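Local coordinates for inactive Zymogen C11 Protease (PDB 6MZO), which is the inactive zymogen of a clostripain-like C11 cysteine protease, which after activation would be expected to cleave peptide bonds, at residues A[15-19]-A[92-97]; A[60-65]-A[75-81]. All blocks are in the same frame, centred on the assembly; numbering follows the deposited sequence.

Contact 1: A[15-19]-A[92-97]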
ATOM      1  N   VAL A  15     -13.369 -10.267   3.283  1.00 19.33           N
ATOM      2  CA  VAL A  15     -12.417  -9.358   2.590  1.00 17.76           C
ATOM      3  C   VAL A  15     -13.141  -8.585   1.471  1.00 20.30           C
ATOM      4  O   VAL A  15     -13.914  -9.137   0.678  1.00 19.98           O
ATOM      5  CB  VAL A  15     -11.276 -10.198   1.973  1.00 20.08           C
ATOM      6  CG1 VAL A  15     -10.318  -9.279   1.129  1.00 19.78           C
ATOM      7  CG2 VAL A  15     -10.435 -10.911   3.068  1.00 20.53           C
ATOM      8  N   LEU A  16     -12.886  -7.271   1.434  1.00 20.31           N
ATOM      9  CA  LEU A  16     -13.337  -6.362   0.388  1.00 20.20           C
ATOM     10  C   LEU A  16     -12.113  -5.996  -0.456  1.00 20.67           C
ATOM     11  O   LEU A  16     -11.091  -5.573   0.096  1.00 20.24           O
ATOM     12  CB  LEU A  16     -13.954  -5.068   0.995  1.00 23.01           C
ATOM     13  CG  LEU A  16     -14.125  -3.943  -0.060  1.00 23.44           C
ATOM     14  CD1 LEU A  16     -15.210  -4.392  -1.060  1.00 24.08           C
ATOM     15  CD2 LEU A  16     -14.532  -2.668   0.732  1.00 24.49           C
ATOM     16  N   ILE A  17     -12.254  -6.244  -1.762  1.00 19.76           N
ATOM     17  CA  ILE A  17     -11.239  -5.750  -2.734  1.00 19.96           C
ATOM     18  C   ILE A  17     -11.907  -4.610  -3.497  1.00 21.78           C
ATOM     19  O   ILE A  17     -12.921  -4.805  -4.200  1.00 21.37           O
ATOM     20  CB  ILE A  17     -10.765  -6.901  -3.666  1.00 19.65           C
ATOM     21  CG1 ILE A  17     -10.300  -8.138  -2.874  1.00 18.30           C
ATOM     22  CG2 ILE A  17      -9.694  -6.269  -4.661  1.00 19.38           C
ATOM     23  CD1 ILE A  17      -9.647  -9.251  -3.797  1.00 18.61           C
ATOM     24  N   TYR A  18     -11.309  -3.417  -3.357  1.00 21.07           N
ATOM     25  CA  TYR A  18     -11.907  -2.188  -3.851  1.00 22.90           C
ATOM     26  C   TYR A  18     -11.038  -1.608  -4.954  1.00 24.97           C
ATOM     27  O   TYR A  18      -9.863  -1.256  -4.694  1.00 25.96           O
ATOM     28  CB  TYR A  18     -12.009  -1.184  -2.692  1.00 24.68           C
ATOM     29  CG  TYR A  18     -12.724   0.102  -2.968  1.00 25.58           C
ATOM     30  CD1 TYR A  18     -12.070   1.147  -3.586  1.00 24.45           C
ATOM     31  CD2 TYR A  18     -14.029   0.265  -2.564  1.00 25.01           C
ATOM     32  CE1 TYR A  18     -12.715   2.381  -3.845  1.00 28.11           C
ATOM     33  CE2 TYR A  18     -14.692   1.450  -2.788  1.00 27.34           C
ATOM     34  CZ  TYR A  18     -14.023   2.522  -3.447  1.00 27.56           C
ATOM     35  OH  TYR A  18     -14.692   3.722  -3.639  1.00 31.89           O
ATOM     36  N   PHE A  19     -11.576  -1.635  -6.181  1.00 25.49           N
ATOM     37  CA  PHE A  19     -10.839  -1.121  -7.337  1.00 24.43           C
ATOM     38  C   PHE A  19     -11.271   0.285  -7.633  1.00 32.46           C
ATOM     39  O   PHE A  19     -12.363   0.498  -8.175  1.00 31.60           O
ATOM     40  CB  PHE A  19     -11.078  -2.015  -8.567  1.00 26.69           C
ATOM     41  CG  PHE A  19     -10.478  -3.390  -8.480  1.00 25.44           C
ATOM     42  CD1 PHE A  19      -9.183  -3.586  -8.911  1.00 24.90           C
ATOM     43  CD2 PHE A  19     -11.192  -4.519  -7.991  1.00 22.22           C
ATOM     44  CE1 PHE A  19      -8.612  -4.812  -8.842  1.00 23.48           C
ATOM     45  CE2 PHE A  19     -10.624  -5.764  -7.925  1.00 25.78           C
ATOM     46  CZ  PHE A  19      -9.302  -5.943  -8.343  1.00 25.22           C
ATOM     47  N   THR A  92     -17.115   7.293  -0.266  1.00 42.22           N
ATOM     48  CA  THR A  92     -17.627   6.144  -1.006  1.00 42.00           C
ATOM     49  C   THR A  92     -17.016   4.880  -0.451  1.00 39.35           C
ATOM     50  O   THR A  92     -17.704   3.892  -0.217  1.00 38.90           O
ATOM     51  CB  THR A  92     -17.336   6.271  -2.515  1.00 41.25           C
ATOM     52  OG1 THR A  92     -18.030   7.405  -3.037  1.00 42.99           O
ATOM     53  CG2 THR A  92     -17.713   4.969  -3.242  1.00 42.12           C
ATOM     54  N   LEU A  93     -15.699   4.913  -0.231  1.00 36.39           N
ATOM     55  CA  LEU A  93     -15.033   3.762   0.335  1.00 34.66           C
ATOM     56  C   LEU A  93     -15.659   3.354   1.660  1.00 31.37           C
ATOM     57  O   LEU A  93     -15.963   2.183   1.842  1.00 30.57           O
ATOM     58  CB  LEU A  93     -13.526   4.062   0.467  1.00 32.60           C
ATOM     59  CG  LEU A  93     -12.695   3.040   1.228  1.00 31.33           C
ATOM     60  CD1 LEU A  93     -12.770   1.622   0.634  1.00 30.10           C
ATOM     61  CD2 LEU A  93     -11.235   3.509   1.229  1.00 36.66           C
ATOM     62  N   THR A  94     -15.927   4.296   2.568  1.00 34.44           N
ATOM     63  CA  THR A  94     -16.444   3.831   3.864  1.00 38.40           C
ATOM     64  C   THR A  94     -17.933   3.459   3.767  1.00 37.93           C
ATOM     65  O   THR A  94     -18.396   2.608   4.512  1.00 38.68           O
ATOM     66  CB  THR A  94     -16.212   4.854   4.974  1.00 37.62           C
ATOM     67  OG1 THR A  94     -16.943   6.056   4.698  1.00 41.30           O
ATOM     68  CG2 THR A  94     -14.682   5.174   5.080  1.00 43.84           C
ATOM     69  N   GLN A  95     -18.630   4.033   2.800  1.00 35.89           N
ATOM     70  CA  GLN A  95     -20.016   3.612   2.493  1.00 39.12           C
ATOM     71  C   GLN A  95     -20.052   2.116   2.108  1.00 38.13           C
ATOM     72  O   GLN A  95     -20.879   1.338   2.616  1.00 39.61           O
ATOM     73  CB  GLN A  95     -20.598   4.427   1.357  1.00 44.57           C
ATOM     74  CG  GLN A  95     -21.975   3.920   0.947  1.00 56.97           C
ATOM     75  CD  GLN A  95     -22.529   4.656  -0.249  1.00 67.04           C
ATOM     76  OE1 GLN A  95     -22.127   5.797  -0.526  1.00 71.33           O
ATOM     77  NE2 GLN A  95     -23.448   4.009  -0.976  1.00 68.60           N
ATOM     78  N   ILE A  96     -19.122   1.712   1.240  1.00 34.43           N
ATOM     79  CA  ILE A  96     -19.025   0.348   0.768  1.00 31.24           C
ATOM     80  C   ILE A  96     -18.555  -0.578   1.897  1.00 32.97           C
ATOM     81  O   ILE A  96     -19.105  -1.667   2.078  1.00 32.58           O
ATOM     82  CB  ILE A  96     -18.042   0.237  -0.424  1.00 30.94           C
ATOM     83  CG1 ILE A  96     -18.550   1.072  -1.627  1.00 34.89           C
ATOM     84  CG2 ILE A  96     -17.838  -1.227  -0.806  1.00 29.04           C
ATOM     85  CD1 ILE A  96     -19.999   0.715  -2.154  1.00 35.84           C
ATOM     86  N   ILE A  97     -17.546  -0.136   2.660  1.00 31.23           N
ATOM     87  CA  ILE A  97     -17.071  -0.974   3.783  1.00 31.00           C
ATOM     88  C   ILE A  97     -18.240  -1.185   4.760  1.00 35.05           C
ATOM     89  O   ILE A  97     -18.466  -2.317   5.274  1.00 33.93           O
ATOM     90  CB  ILE A  97     -15.873  -0.313   4.504  1.00 29.57           C
ATOM     91  CG1 ILE A  97     -14.654  -0.372   3.643  1.00 26.58           C
ATOM     92  CG2 ILE A  97     -15.599  -1.047   5.833  1.00 32.37           C
ATOM     93  CD1 ILE A  97     -13.589   0.574   4.147  1.00 28.23           C
TER
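The ring of Y18 lies beneath L93 and reaches T92 and I96 with its rim. L93 makes a CH-pi contact: its CD1 sits 3.9 Å from the centroid of the Y18 ring, 18° off the normal and offset toward the rim. At the edge of the ring, CE2 of Y18 lies 4.0 Å from CG1 of I96, and the Y18 OH is 3.3 Å from the T92 methyl CG2. CG of Y18 is anti to the backbone N (chi1 -174°), which carries the ring out from the strand to the helix.

The rest is aliphatic packing. L16 CD2 touches two isoleucines, 3.9 Å from CG2 of I96 and 3.7 Å from CG1 of I97. L16 crosses both at about a right angle.

The buried polar ends bond outside the two segments, the Y18 hydroxyl to the S87 carbonyl and T92 OG1 to that of N86.

Segment 92-97 runs roughly antiparallel to 15-19 on one face of the mixed sheet, where Y53 of strand 49-54 stacks on Y18. I17 and F19 pack on helix 26-43 on the other face, giving the helix-sheet-helix layering of an alpha/beta sandwich, as in clan CD (caspase-like) peptidases.

Contact 2: A[60-65]-A[75-81]; sequences APQLFQ and QIVLETY
Backbone hydrogen bonds join L63 to E79 and Q65 to I76 as antiparallel hydrogen-bonded pairs. L63 N donates to E79 O at 2.9 Å, and I76 N to Q65 O at 2.8 Å. Y81 N extends the pairing with a nearly straight bond to P61 O (2.8 Å, 173°). L63 O takes two donors: E79 N in the carbonyl plane, and L78 N through a weak, bent bond.

F64 and Q75 stack on the same side of the sheet as Q62, V77 and T80. The amide of Q75 lies almost parallel to the ring, 9° apart, with NE2 3.6 Å above the ring plane and over its centre. CG of F64 sits between the backbone N and carbonyl carbon (chi1 52°), which sets the ring beside that amide. Replacing F64 with an alanine would probably leave the Q75 amide without its stacking surface and freer to turn.

On the other side, the edge of the Y81 ring meets L63, with CE2 4.0 Å from L63 CB. Helix 90-103 covers this side, and Q65 OE1 is hydrogen-bonded to Y104 OH, just beyond the end of that helix.

The two strands form a beta hairpin at the edge of the mixed sheet. L78 and E79 both face L63, making a classic beta bulge.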
ATOM      1  N   ALA A  60     -21.240   0.952 -14.776  1.00 51.70           N
ATOM      2  CA  ALA A  60     -21.657   1.544 -13.504  1.00 52.42           C
ATOM      3  C   ALA A  60     -20.813   0.935 -12.362  1.00 44.65           C
ATOM      4  O   ALA A  60     -20.386  -0.225 -12.480  1.00 42.23           O
ATOM      5  CB  ALA A  60     -23.122   1.311 -13.245  1.00 56.96           C
ATOM      6  N   PRO A  61     -20.604   1.704 -11.271  1.00 43.34           N
ATOM      7  CA  PRO A  61     -19.960   1.127 -10.074  1.00 41.57           C
ATOM      8  C   PRO A  61     -20.841   0.047  -9.466  1.00 43.07           C
ATOM      9  O   PRO A  61     -22.083   0.202  -9.410  1.00 40.83           O
ATOM     10  CB  PRO A  61     -19.836   2.314  -9.119  1.00 44.00           C
ATOM     11  CG  PRO A  61     -19.981   3.561 -10.018  1.00 48.76           C
ATOM     12  CD  PRO A  61     -20.955   3.132 -11.077  1.00 46.89           C
ATOM     13  N   GLN A  62     -20.207  -1.007  -8.980  1.00 39.10           N
ATOM     14  CA  GLN A  62     -20.993  -2.124  -8.469  1.00 37.96           C
ATOM     15  C   GLN A  62     -20.249  -2.858  -7.378  1.00 37.36           C
ATOM     16  O   GLN A  62     -19.003  -2.926  -7.412  1.00 34.83           O
ATOM     17  CB  GLN A  62     -21.351  -3.070  -9.586  1.00 44.57           C
ATOM     18  CG  GLN A  62     -20.270  -3.437 -10.504  1.00 49.71           C
ATOM     19  CD  GLN A  62     -20.732  -4.468 -11.530  1.00 62.07           C
ATOM     20  OE1 GLN A  62     -21.914  -4.559 -11.847  1.00 65.72           O
ATOM     21  NE2 GLN A  62     -19.794  -5.272 -12.026  1.00 66.02           N
ATOM     22  N   LEU A  63     -21.030  -3.377  -6.419  1.00 32.37           N
ATOM     23  CA  LEU A  63     -20.520  -4.218  -5.340  1.00 31.75           C
ATOM     24  C   LEU A  63     -21.032  -5.623  -5.598  1.00 33.43           C
ATOM     25  O   LEU A  63     -22.255  -5.807  -5.777  1.00 33.88           O
ATOM     26  CB  LEU A  63     -21.001  -3.665  -3.983  1.00 33.03           C
ATOM     27  CG  LEU A  63     -20.654  -4.460  -2.738  1.00 32.74           C
ATOM     28  CD1 LEU A  63     -19.145  -4.434  -2.528  1.00 29.13           C
ATOM     29  CD2 LEU A  63     -21.388  -3.832  -1.545  1.00 36.00           C
ATOM     30  N   PHE A  64     -20.132  -6.620  -5.649  1.00 29.96           N
ATOM     31  CA  PHE A  64     -20.614  -7.978  -5.937  1.00 29.94           C
ATOM     32  C   PHE A  64     -19.804  -8.967  -5.120  1.00 29.05           C
ATOM     33  O   PHE A  64     -18.676  -8.717  -4.736  1.00 25.33           O
ATOM     34  CB  PHE A  64     -20.542  -8.333  -7.438  1.00 28.36           C
ATOM     35  CG  PHE A  64     -19.159  -8.084  -8.106  1.00 27.50           C
ATOM     36  CD1 PHE A  64     -18.866  -6.834  -8.623  1.00 32.82           C
ATOM     37  CD2 PHE A  64     -18.244  -9.134  -8.244  1.00 27.30           C
ATOM     38  CE1 PHE A  64     -17.628  -6.580  -9.286  1.00 31.66           C
ATOM     39  CE2 PHE A  64     -17.002  -8.923  -8.892  1.00 30.38           C
ATOM     40  CZ  PHE A  64     -16.708  -7.643  -9.423  1.00 26.69           C
ATOM     41  N   GLN A  65     -20.406 -10.101  -4.866  1.00 28.45           N
ATOM     42  CA  GLN A  65     -19.760 -11.205  -4.176  1.00 24.46           C
ATOM     43  C   GLN A  65     -19.261 -12.198  -5.226  1.00 25.27           C
ATOM     44  O   GLN A  65     -19.888 -12.421  -6.309  1.00 25.98           O
ATOM     45  CB  GLN A  65     -20.786 -11.838  -3.204  1.00 25.88           C
ATOM     46  CG  GLN A  65     -20.158 -13.093  -2.526  1.00 24.80           C
ATOM     47  CD  GLN A  65     -21.108 -13.732  -1.498  1.00 25.65           C
ATOM     48  OE1 GLN A  65     -22.366 -13.553  -1.542  1.00 30.81           O
ATOM     49  NE2 GLN A  65     -20.517 -14.484  -0.569  1.00 29.67           N
ATOM     50  N   GLN A  75     -20.820 -15.248  -9.596  1.00 33.09           N
ATOM     51  CA  GLN A  75     -20.799 -13.832  -9.272  1.00 34.09           C
ATOM     52  C   GLN A  75     -22.174 -13.351  -8.876  1.00 36.63           C
ATOM     53  O   GLN A  75     -23.163 -13.643  -9.575  1.00 41.85           O
ATOM     54  CB  GLN A  75     -20.243 -13.052 -10.463  1.00 35.27           C
ATOM     55  CG  GLN A  75     -20.210 -11.558 -10.291  1.00 34.56           C
ATOM     56  CD  GLN A  75     -19.214 -10.856 -11.255  1.00 50.87           C
ATOM     57  OE1 GLN A  75     -18.167 -11.416 -11.662  1.00 45.70           O
ATOM     58  NE2 GLN A  75     -19.535  -9.609 -11.603  1.00 51.95           N
ATOM     59  N   ILE A  76     -22.295 -12.681  -7.738  1.00 29.19           N
ATOM     60  CA  ILE A  76     -23.599 -12.204  -7.290  1.00 35.79           C
ATOM     61  C   ILE A  76     -23.518 -10.698  -7.214  1.00 38.41           C
ATOM     62  O   ILE A  76     -22.931 -10.188  -6.226  1.00 32.95           O
ATOM     63  CB  ILE A  76     -23.994 -12.787  -5.884  1.00 42.36           C
ATOM     64  CG1 ILE A  76     -24.138 -14.322  -5.939  1.00 45.53           C
ATOM     65  CG2 ILE A  76     -25.298 -12.212  -5.346  1.00 39.97           C
ATOM     66  CD1 ILE A  76     -24.120 -14.971  -4.581  1.00 48.58           C
ATOM     67  N   VAL A  77     -24.114  -9.995  -8.219  1.00 39.66           N
ATOM     68  CA  VAL A  77     -24.002  -8.517  -8.307  1.00 41.86           C
ATOM     69  C   VAL A  77     -24.995  -7.998  -7.337  1.00 42.82           C
ATOM     70  O   VAL A  77     -26.224  -8.113  -7.603  1.00 44.39           O
ATOM     71  CB  VAL A  77     -24.248  -7.923  -9.732  1.00 44.05           C
ATOM     72  CG1 VAL A  77     -24.277  -6.356  -9.722  1.00 47.28           C
ATOM     73  CG2 VAL A  77     -23.182  -8.384 -10.739  1.00 47.81           C
ATOM     74  N   LEU A  78     -24.504  -7.535  -6.188  1.00 39.54           N
ATOM     75  CA  LEU A  78     -25.330  -7.055  -5.090  1.00 42.43           C
ATOM     76  C   LEU A  78     -25.984  -5.703  -5.306  1.00 43.62           C
ATOM     77  O   LEU A  78     -27.219  -5.557  -5.223  1.00 47.33           O
ATOM     78  CB  LEU A  78     -24.523  -6.948  -3.827  1.00 39.38           C
ATOM     79  CG  LEU A  78     -23.910  -8.299  -3.459  1.00 43.72           C
ATOM     80  CD1 LEU A  78     -23.068  -8.149  -2.215  1.00 41.81           C
ATOM     81  CD2 LEU A  78     -25.026  -9.317  -3.183  1.00 46.58           C
ATOM     82  N   GLU A  79     -25.152  -4.694  -5.502  1.00 41.39           N
ATOM     83  CA  GLU A  79     -25.724  -3.383  -5.722  1.00 45.17           C
ATOM     84  C   GLU A  79     -25.058  -2.728  -6.897  1.00 43.97           C
ATOM     85  O   GLU A  79     -23.836  -2.851  -7.081  1.00 44.80           O
ATOM     86  CB  GLU A  79     -25.613  -2.527  -4.475  1.00 47.11           C
ATOM     87  CG  GLU A  79     -26.303  -1.178  -4.651  1.00 59.23           C
ATOM     88  CD  GLU A  79     -26.647  -0.533  -3.336  1.00 69.23           C
ATOM     89  OE1 GLU A  79     -26.006  -0.882  -2.320  1.00 71.18           O
ATOM     90  OE2 GLU A  79     -27.573   0.309  -3.320  1.00 75.33           O
ATOM     91  N   THR A  80     -25.844  -2.018  -7.690  1.00 41.97           N
ATOM     92  CA  THR A  80     -25.280  -1.277  -8.803  1.00 50.10           C
ATOM     93  C   THR A  80     -25.582   0.186  -8.490  1.00 57.95           C
ATOM     94  O   THR A  80     -26.737   0.545  -8.305  1.00 65.05           O
ATOM     95  CB  THR A  80     -25.890  -1.713 -10.131  1.00 52.44           C
ATOM     96  OG1 THR A  80     -25.516  -3.053 -10.417  1.00 49.81           O
ATOM     97  CG2 THR A  80     -25.441  -0.824 -11.287  1.00 57.15           C
ATOM     98  N   TYR A  81     -24.547   1.017  -8.387  1.00 52.79           N
ATOM     99  CA  TYR A  81     -24.709   2.367  -7.852  1.00 49.37           C
ATOM    100  C   TYR A  81     -24.962   3.371  -8.970  1.00 51.14           C
ATOM    101  O   TYR A  81     -24.773   3.032 -10.133  1.00 50.52           O
ATOM    102  CB  TYR A  81     -23.474   2.742  -7.039  1.00 44.71           C
ATOM    103  CG  TYR A  81     -23.358   1.901  -5.796  1.00 42.23           C
ATOM    104  CD1 TYR A  81     -24.037   2.265  -4.639  1.00 47.65           C
ATOM    105  CD2 TYR A  81     -22.553   0.765  -5.774  1.00 39.27           C
ATOM    106  CE1 TYR A  81     -23.944   1.504  -3.494  1.00 48.01           C
ATOM    107  CE2 TYR A  81     -22.432   0.025  -4.659  1.00 40.77           C
ATOM    108  CZ  TYR A  81     -23.158   0.389  -3.508  1.00 46.52           C
ATOM    109  OH  TYR A  81     -23.069  -0.347  -2.329  1.00 49.29           O
TER

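Overall arrangement
Contact 1 is fully buried, whereas contact 2 lies farther out and is partly exposed along strand 72-80, an outermost strand of the sheet. Both involve strands of the same mixed sheet. Contact 1 joins a helix to an inner strand mainly through side-chain packing; contact 2 joins neighbouring strands mainly through backbone hydrogen bonds. Helix 90-103 follows strand 72-80 in the chain and links the two. I96 touches the hydroxyl end of Y81 and the L63 side chain, so the apolar layer under the helix runs from 15-19 out to the hairpin. Along the chain, contact 2 is nested within the loop that contact 1 closes.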